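Transcriptional repressor PadR (Bacillus cereus, PDB 6JYI) probably binds DNA as a dimeric transcription factor of the PadR-like family, probably through a winged helix-turn-helix domain. Local coordinates at residues A[11-16]-A[47-52]; A[16-21]-A[80-85]. One frame throughout, in Å; residues are numbered along the deposited sequence.

Contact 1 (A[11-16]-A[47-52])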
ATOM      1  N   ASP A  11     -11.329   1.635 -12.496  1.00 26.31           N
ATOM      2  CA  ASP A  11     -10.439   1.051 -13.547  1.00 27.66           C
ATOM      3  C   ASP A  11      -9.899  -0.300 -13.217  1.00 27.46           C
ATOM      4  O   ASP A  11      -9.583  -1.060 -14.134  1.00 29.19           O
ATOM      5  CB  ASP A  11      -9.317   2.010 -13.871  1.00 28.35           C
ATOM      6  CG  ASP A  11      -9.841   3.334 -14.183  1.00 29.61           C
ATOM      7  OD1 ASP A  11     -10.612   3.400 -15.144  1.00 38.88           O
ATOM      8  OD2 ASP A  11      -9.542   4.314 -13.463  1.00 32.82           O
ATOM      9  N   VAL A  12      -9.827  -0.640 -11.925  1.00 26.78           N
ATOM     10  CA  VAL A  12      -9.519  -2.005 -11.560  1.00 27.24           C
ATOM     11  C   VAL A  12     -10.581  -2.941 -12.145  1.00 24.76           C
ATOM     12  O   VAL A  12     -10.251  -3.955 -12.785  1.00 23.62           O
ATOM     13  CB  VAL A  12      -9.443  -2.245 -10.020  1.00 28.44           C
ATOM     14  CG1 VAL A  12      -9.229  -3.704  -9.747  1.00 33.05           C
ATOM     15  CG2 VAL A  12      -8.348  -1.384  -9.326  1.00 32.15           C
ATOM     16  N   VAL A  13     -11.850  -2.584 -11.939  1.00 22.26           N
ATOM     17  CA  VAL A  13     -12.970  -3.375 -12.437  1.00 21.46           C
ATOM     18  C   VAL A  13     -13.018  -3.365 -13.945  1.00 20.82           C
ATOM     19  O   VAL A  13     -13.120  -4.415 -14.559  1.00 21.73           O
ATOM     20  CB  VAL A  13     -14.314  -2.886 -11.838  1.00 21.67           C
ATOM     21  CG1 VAL A  13     -15.491  -3.591 -12.501  1.00 21.16           C
ATOM     22  CG2 VAL A  13     -14.290  -3.109 -10.299  1.00 24.14           C
ATOM     23  N   LEU A  14     -12.908  -2.188 -14.565  1.00 20.62           N
ATOM     24  CA  LEU A  14     -12.935  -2.117 -16.049  1.00 20.99           C
ATOM     25  C   LEU A  14     -11.812  -2.888 -16.655  1.00 20.72           C
ATOM     26  O   LEU A  14     -12.002  -3.647 -17.642  1.00 21.89           O
ATOM     27  CB  LEU A  14     -12.910  -0.664 -16.541  1.00 20.57           C
ATOM     28  CG  LEU A  14     -14.171   0.120 -16.158  1.00 22.07           C
ATOM     29  CD1 LEU A  14     -13.995   1.661 -16.406  1.00 22.85           C
ATOM     30  CD2 LEU A  14     -15.363  -0.382 -16.970  1.00 20.54           C
ATOM     31  N   GLY A  15     -10.616  -2.740 -16.091  1.00 19.44           N
ATOM     32  CA  GLY A  15      -9.519  -3.545 -16.592  1.00 20.70           C
ATOM     33  C   GLY A  15      -9.718  -5.029 -16.528  1.00 19.91           C
ATOM     34  O   GLY A  15      -9.357  -5.764 -17.464  1.00 20.36           O
ATOM     35  N   LEU A  16     -10.285  -5.509 -15.443  1.00 21.60           N
ATOM     36  CA  LEU A  16     -10.559  -6.932 -15.322  1.00 22.76           C
ATOM     37  C   LEU A  16     -11.504  -7.415 -16.422  1.00 23.54           C
ATOM     38  O   LEU A  16     -11.251  -8.429 -17.096  1.00 25.20           O
ATOM     39  CB  LEU A  16     -11.162  -7.215 -13.949  1.00 23.14           C
ATOM     40  CG  LEU A  16     -10.181  -7.300 -12.784  1.00 25.70           C
ATOM     41  CD1 LEU A  16     -10.974  -7.525 -11.454  1.00 27.55           C
ATOM     42  CD2 LEU A  16      -9.154  -8.424 -13.014  1.00 30.14           C
ATOM     43  N   TYR A  47     -19.334  -4.369  -5.441  1.00 34.63           N
ATOM     44  CA  TYR A  47     -20.709  -4.285  -5.967  1.00 35.76           C
ATOM     45  C   TYR A  47     -21.202  -2.843  -6.191  1.00 35.55           C
ATOM     46  O   TYR A  47     -21.754  -2.548  -7.255  1.00 34.69           O
ATOM     47  CB  TYR A  47     -21.702  -5.126  -5.142  1.00 38.00           C
ATOM     48  CG  TYR A  47     -21.583  -6.586  -5.486  1.00 38.81           C
ATOM     49  CD1 TYR A  47     -21.894  -7.049  -6.774  1.00 39.69           C
ATOM     50  CD2 TYR A  47     -21.137  -7.508  -4.549  1.00 42.42           C
ATOM     51  CE1 TYR A  47     -21.778  -8.389  -7.110  1.00 38.28           C
ATOM     52  CE2 TYR A  47     -21.009  -8.858  -4.886  1.00 43.72           C
ATOM     53  CZ  TYR A  47     -21.317  -9.283  -6.178  1.00 41.69           C
ATOM     54  OH  TYR A  47     -21.188 -10.606  -6.522  1.00 41.84           O
ATOM     55  N   PRO A  48     -20.976  -1.940  -5.220  1.00 36.09           N
ATOM     56  CA  PRO A  48     -21.289  -0.523  -5.466  1.00 35.67           C
ATOM     57  C   PRO A  48     -20.640   0.024  -6.727  1.00 32.77           C
ATOM     58  O   PRO A  48     -21.280   0.760  -7.479  1.00 32.59           O
ATOM     59  CB  PRO A  48     -20.722   0.178  -4.219  1.00 36.47           C
ATOM     60  CG  PRO A  48     -20.972  -0.862  -3.113  1.00 39.05           C
ATOM     61  CD  PRO A  48     -20.677  -2.190  -3.793  1.00 37.84           C
ATOM     62  N   THR A  49     -19.387  -0.347  -6.975  1.00 31.16           N
ATOM     63  CA  THR A  49     -18.680   0.095  -8.176  1.00 29.18           C
ATOM     64  C   THR A  49     -19.291  -0.524  -9.437  1.00 27.80           C
ATOM     65  O   THR A  49     -19.473   0.170 -10.439  1.00 28.19           O
ATOM     66  CB  THR A  49     -17.169  -0.214  -8.099  1.00 28.76           C
ATOM     67  OG1 THR A  49     -16.619   0.444  -6.973  1.00 28.23           O
ATOM     68  CG2 THR A  49     -16.402   0.286  -9.367  1.00 28.39           C
ATOM     69  N   LEU A  50     -19.621  -1.812  -9.385  1.00 27.43           N
ATOM     70  CA  LEU A  50     -20.277  -2.474 -10.498  1.00 27.09           C
ATOM     71  C   LEU A  50     -21.613  -1.784 -10.823  1.00 28.43           C
ATOM     72  O   LEU A  50     -21.892  -1.453 -11.979  1.00 28.16           O
ATOM     73  CB  LEU A  50     -20.490  -3.960 -10.190  1.00 26.92           C
ATOM     74  CG  LEU A  50     -19.234  -4.827 -10.199  1.00 26.21           C
ATOM     75  CD1 LEU A  50     -19.467  -6.173  -9.501  1.00 29.10           C
ATOM     76  CD2 LEU A  50     -18.760  -5.009 -11.631  1.00 24.25           C
ATOM     77  N   ARG A  51     -22.394  -1.473  -9.798  1.00 30.48           N
ATOM     78  CA  ARG A  51     -23.726  -0.881  -9.992  1.00 32.35           C
ATOM     79  C   ARG A  51     -23.588   0.517 -10.611  1.00 31.84           C
ATOM     80  O   ARG A  51     -24.366   0.898 -11.480  1.00 31.73           O
ATOM     81  CB  ARG A  51     -24.493  -0.822  -8.659  1.00 34.97           C
ATOM     82  CG  ARG A  51     -25.780   0.039  -8.666  1.00 41.59           C
ATOM     83  CD  ARG A  51     -26.742  -0.173  -9.880  1.00 48.72           C
ATOM     84  NE  ARG A  51     -27.031  -1.572 -10.219  1.00 52.96           N
ATOM     85  CZ  ARG A  51     -27.742  -2.414  -9.460  1.00 58.22           C
ATOM     86  NH1 ARG A  51     -28.224  -2.028  -8.275  1.00 60.75           N
ATOM     87  NH2 ARG A  51     -27.955  -3.668  -9.876  1.00 58.61           N
ATOM     88  N   GLN A  52     -22.576   1.261 -10.184  1.00 31.01           N
ATOM     89  CA  GLN A  52     -22.363   2.610 -10.703  1.00 30.75           C
ATOM     90  C   GLN A  52     -21.926   2.570 -12.177  1.00 28.87           C
ATOM     91  O   GLN A  52     -22.407   3.355 -13.028  1.00 28.71           O
ATOM     92  CB  GLN A  52     -21.327   3.347  -9.866  1.00 30.05           C
ATOM     93  CG  GLN A  52     -21.102   4.831 -10.319  1.00 31.74           C
ATOM     94  CD  GLN A  52     -22.386   5.635 -10.343  1.00 33.92           C
ATOM     95  OE1 GLN A  52     -23.255   5.467  -9.477  1.00 35.49           O
ATOM     96  NE2 GLN A  52     -22.525   6.527 -11.338  1.00 36.55           N
TER
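In the winged helix-turn-helix domain of this PadR-like regulator, V13 on helix 8-19 packs against T49 and L50 on helix 46-55, the second helix of the helix-turn-helix and, by its place in the fold, the probable recognition helix. The backbones are closest at V13 and L50, whose CA atoms lie 7.6 Å apart. Only 111 Å² is buried between the segments and no hydrogen bond crosses, so the evidence points to a small, wholly apolar junction centred on one valine. Helix 8-19 has further neighbours on other sides: V12 packs on F31 and F35 of helix 24-35 and on M104 of the second subunit.

V13 uses its two methyls separately. CG1, placed anti to the backbone N (chi1 172°), reaches CD2 of L50 at 3.7 Å, whereas CG2 meets the methyl of T49. The valine thus forks toward two consecutive residues of the other helix. The two approaches differ: the V13 and L50 side chains cross at about a right angle, while those of V13 and T49 run past one another in opposite senses. L50 starts out alongside the interface and reaches V13 through the end of its chain, with CD2 doing the touching; its side chain also packs on I59 and Y75 of the two wing strands.

T49 divides its branches by polarity. A chi1 of -59° turns its methyl toward the valine and sets OG1 beside its own backbone N, where it hydrogen-bonds to the carbonyl O of M45, one helical turn earlier. The hydroxyl is therefore satisfied by the carbonyl of the residue just before helix 46-55, and what remains for the interface is carbon: CG2 of T49, 4.1 Å from CG2 of V13.

Contact 2 (A[16-21]-A[80-85]); sequences LLMQKE and EGREEF
M18, modelled as selenomethionine, lies against R82 and F85, two residues of helix 79-89 that lie three positions apart; 185 Å² is buried, with M18 contributing about half. At R82 the contact is first aliphatic: CG lies 3.9 Å from SE of M18. From CG to NE the arginine is extended, which carries its guanidinium past the selenium toward the backbone of the other segment. There NH2 of R82 donates to the O of a water at 2.7 Å, in the guanidinium plane and at its edge, and that water O donates in turn to the carbonyl O of M18 at 2.9 Å. NH1 makes a salt bridge with D79, so two of the guanidinium nitrogens have partners.

One turn further on, F85 points toward M18 and offers a ring face. CG of M18 stands over it, 4.1 Å from the centroid and 25° off the normal, a CH-pi contact displaced toward the CD2 rim. The bend of M18 at chi2 (-71°) then leads SE aside, to 4.9 Å from the F85 ring centroid and an oblique position. F85 also meets F108 of the second subunit edge-to-face. The result is a Met-aromatic contact with a water bridge beside it, joining the first helix of a winged helix-turn-helix domain to the helix that follows its wing.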
ATOM      1  N   LEU A  16     -10.285  -5.509 -15.443  1.00 21.60           N
ATOM      2  CA  LEU A  16     -10.559  -6.932 -15.322  1.00 22.76           C
ATOM      3  C   LEU A  16     -11.504  -7.415 -16.422  1.00 23.54           C
ATOM      4  O   LEU A  16     -11.251  -8.429 -17.096  1.00 25.20           O
ATOM      5  CB  LEU A  16     -11.162  -7.215 -13.949  1.00 23.14           C
ATOM      6  CG  LEU A  16     -10.181  -7.300 -12.784  1.00 25.70           C
ATOM      7  CD1 LEU A  16     -10.974  -7.525 -11.454  1.00 27.55           C
ATOM      8  CD2 LEU A  16      -9.154  -8.424 -13.014  1.00 30.14           C
ATOM      9  N   LEU A  17     -12.531  -6.613 -16.680  1.00 22.36           N
ATOM     10  CA  LEU A  17     -13.548  -6.941 -17.684  1.00 23.18           C
ATOM     11  C   LEU A  17     -13.059  -6.814 -19.139  1.00 25.91           C
ATOM     12  O   LEU A  17     -13.637  -7.397 -20.036  1.00 27.18           O
ATOM     13  CB  LEU A  17     -14.809  -6.097 -17.431  1.00 21.51           C
ATOM     14  CG  LEU A  17     -15.521  -6.401 -16.119  1.00 21.81           C
ATOM     15  CD1 LEU A  17     -16.725  -5.442 -15.857  1.00 19.57           C
ATOM     16  CD2 LEU A  17     -15.988  -7.856 -16.101  1.00 23.57           C
HETATM   17  N   MSE A  18     -11.962  -6.101 -19.342  1.00 28.12           N
HETATM   18  CA  MSE A  18     -11.328  -5.998 -20.661  1.00 31.40           C
HETATM   19  C   MSE A  18     -11.055  -7.337 -21.356  1.00 34.31           C
HETATM   20  O   MSE A  18     -11.321  -7.459 -22.534  1.00 35.60           O
HETATM   21  CB  MSE A  18     -10.029  -5.161 -20.590  1.00 30.20           C
HETATM   22  CG  MSE A  18     -10.268  -3.722 -20.415  1.00 30.57           C
HETATM   23 SE   MSE A  18     -10.997  -2.894 -22.039  1.00 35.63          SE
HETATM   24  CE  MSE A  18      -9.518  -3.178 -23.245  1.00 31.80           C
ATOM     25  N   GLN A  19     -10.565  -8.350 -20.652  1.00 37.43           N
ATOM     26  CA  GLN A  19     -10.364  -9.655 -21.328  1.00 40.84           C
ATOM     27  C   GLN A  19     -11.642 -10.421 -21.610  1.00 41.08           C
ATOM     28  O   GLN A  19     -11.869 -10.899 -22.735  1.00 42.28           O
ATOM     29  CB  GLN A  19      -9.475 -10.572 -20.516  1.00 42.38           C
ATOM     30  CG  GLN A  19      -9.272 -11.889 -21.201  1.00 47.19           C
ATOM     31  CD  GLN A  19      -8.012 -12.585 -20.763  1.00 52.97           C
ATOM     32  OE1 GLN A  19      -6.901 -12.080 -20.970  1.00 56.34           O
ATOM     33  NE2 GLN A  19      -8.170 -13.768 -20.166  1.00 57.11           N
ATOM     34  N   LYS A  20     -12.447 -10.629 -20.568  1.00 40.35           N
ATOM     35  CA  LYS A  20     -13.756 -11.224 -20.798  1.00 39.94           C
ATOM     36  C   LYS A  20     -14.721 -10.944 -19.683  1.00 37.04           C
ATOM     37  O   LYS A  20     -14.333 -10.483 -18.601  1.00 36.06           O
ATOM     38  CB  LYS A  20     -13.663 -12.732 -21.071  1.00 42.66           C
ATOM     39  CG  LYS A  20     -13.563 -13.588 -19.818  1.00 44.52           C
ATOM     40  CD  LYS A  20     -13.123 -15.005 -20.147  1.00 49.45           C
ATOM     41  CE  LYS A  20     -12.475 -15.666 -18.931  1.00 51.69           C
ATOM     42  NZ  LYS A  20     -11.205 -14.958 -18.548  1.00 51.19           N
ATOM     43  N   GLU A  21     -15.983 -11.193 -19.998  1.00 36.38           N
ATOM     44  CA  GLU A  21     -17.041 -11.069 -19.058  1.00 35.48           C
ATOM     45  C   GLU A  21     -16.712 -11.919 -17.833  1.00 34.12           C
ATOM     46  O   GLU A  21     -16.121 -12.992 -17.940  1.00 33.25           O
ATOM     47  CB  GLU A  21     -18.402 -11.440 -19.682  1.00 36.98           C
ATOM     48  CG  GLU A  21     -18.624 -12.928 -20.152  1.00 40.45           C
ATOM     49  CD  GLU A  21     -18.145 -13.218 -21.583  1.00 45.30           C
ATOM     50  OE1 GLU A  21     -17.362 -12.407 -22.148  1.00 45.61           O
ATOM     51  OE2 GLU A  21     -18.519 -14.293 -22.127  1.00 49.18           O
ATOM     52  N   GLU A  80     -17.951   2.383 -24.034  1.00 27.24           N
ATOM     53  CA  GLU A  80     -17.735   3.511 -23.140  1.00 28.34           C
ATOM     54  C   GLU A  80     -16.818   3.139 -21.977  1.00 26.39           C
ATOM     55  O   GLU A  80     -15.959   3.931 -21.566  1.00 26.39           O
ATOM     56  CB  GLU A  80     -19.076   4.079 -22.625  1.00 30.14           C
ATOM     57  CG  GLU A  80     -19.920   4.690 -23.735  1.00 36.07           C
ATOM     58  CD  GLU A  80     -19.263   5.919 -24.338  1.00 43.98           C
ATOM     59  OE1 GLU A  80     -18.524   6.597 -23.604  1.00 50.25           O
ATOM     60  OE2 GLU A  80     -19.472   6.216 -25.543  1.00 51.59           O
ATOM     61  N   GLY A  81     -16.964   1.921 -21.468  1.00 24.35           N
ATOM     62  CA  GLY A  81     -16.064   1.454 -20.420  1.00 24.48           C
ATOM     63  C   GLY A  81     -14.650   1.258 -20.938  1.00 23.81           C
ATOM     64  O   GLY A  81     -13.686   1.578 -20.228  1.00 24.43           O
ATOM     65  N   ARG A  82     -14.530   0.706 -22.153  1.00 24.55           N
ATOM     66  CA  ARG A  82     -13.239   0.539 -22.823  1.00 24.62           C
ATOM     67  C   ARG A  82     -12.549   1.904 -22.898  1.00 25.30           C
ATOM     68  O   ARG A  82     -11.340   2.049 -22.596  1.00 24.79           O
ATOM     69  CB  ARG A  82     -13.360  -0.104 -24.210  1.00 25.06           C
ATOM     70  CG  ARG A  82     -13.902  -1.542 -24.180  1.00 25.93           C
ATOM     71  CD  ARG A  82     -13.785  -2.285 -25.502  1.00 25.92           C
ATOM     72  NE  ARG A  82     -14.099  -3.685 -25.287  1.00 28.51           N
ATOM     73  CZ  ARG A  82     -15.316  -4.208 -25.308  1.00 29.85           C
ATOM     74  NH1 ARG A  82     -16.390  -3.461 -25.620  1.00 31.06           N
ATOM     75  NH2 ARG A  82     -15.481  -5.503 -25.023  1.00 30.28           N
ATOM     76  N   GLU A  83     -13.324   2.915 -23.264  1.00 25.92           N
ATOM     77  CA  GLU A  83     -12.787   4.241 -23.398  1.00 26.42           C
ATOM     78  C   GLU A  83     -12.279   4.811 -22.058  1.00 25.81           C
ATOM     79  O   GLU A  83     -11.188   5.385 -21.991  1.00 26.67           O
ATOM     80  CB  GLU A  83     -13.849   5.151 -24.028  1.00 27.53           C
ATOM     81  CG  GLU A  83     -13.285   6.451 -24.474  1.00 31.84           C
ATOM     82  CD  GLU A  83     -12.281   6.338 -25.636  1.00 35.68           C
ATOM     83  OE1 GLU A  83     -12.357   5.397 -26.468  1.00 40.73           O
ATOM     84  OE2 GLU A  83     -11.406   7.229 -25.711  1.00 40.71           O
ATOM     85  N   GLU A  84     -13.066   4.670 -20.992  1.00 25.95           N
ATOM     86  CA  GLU A  84     -12.625   5.071 -19.663  1.00 25.97           C
ATOM     87  C   GLU A  84     -11.337   4.290 -19.286  1.00 24.86           C
ATOM     88  O   GLU A  84     -10.373   4.881 -18.810  1.00 24.70           O
ATOM     89  CB  GLU A  84     -13.705   4.825 -18.601  1.00 26.33           C
ATOM     90  CG  GLU A  84     -13.252   5.216 -17.200  1.00 27.91           C
ATOM     91  CD  GLU A  84     -14.339   5.199 -16.149  1.00 31.99           C
ATOM     92  OE1 GLU A  84     -15.547   5.135 -16.504  1.00 32.94           O
ATOM     93  OE2 GLU A  84     -13.975   5.304 -14.954  1.00 33.61           O
ATOM     94  N   PHE A  85     -11.322   2.979 -19.503  1.00 24.23           N
ATOM     95  CA  PHE A  85     -10.106   2.204 -19.167  1.00 23.58           C
ATOM     96  C   PHE A  85      -8.878   2.740 -19.936  1.00 24.22           C
ATOM     97  O   PHE A  85      -7.817   3.016 -19.349  1.00 24.13           O
ATOM     98  CB  PHE A  85     -10.263   0.746 -19.493  1.00 22.84           C
ATOM     99  CG  PHE A  85      -9.028  -0.046 -19.186  1.00 23.81           C
ATOM    100  CD1 PHE A  85      -8.632  -0.217 -17.867  1.00 27.69           C
ATOM    101  CD2 PHE A  85      -8.242  -0.545 -20.206  1.00 30.27           C
ATOM    102  CE1 PHE A  85      -7.450  -0.918 -17.578  1.00 27.56           C
ATOM    103  CE2 PHE A  85      -7.082  -1.289 -19.904  1.00 29.01           C
ATOM    104  CZ  PHE A  85      -6.713  -1.435 -18.616  1.00 25.85           C
TER
HETATM  105  O   HOH W   1     -12.896  -6.076 -24.527  1.00 39.78           O

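In the fold
The two contacts, with centres about 9 Å apart, share L16 and both draw on helix 8-19. Their segments alternate along the chain: 11-16, 16-21, 47-52, then 80-85. Contact 1 joins helix 8-19 to helix 46-55, and contact 2 joins its later part to helix 79-89, which follows the antiparallel wing strands 59-64 and 72-77. They adjoin directly, CA of G15 lying 3.5 Å from CE1 of F85. Helix 8-19 is thus a common packing element linking the probable recognition helix to the helix after the wing. Both contacts also touch the second subunit, which places this core of the presumed DNA-binding domain beside the dimer interface.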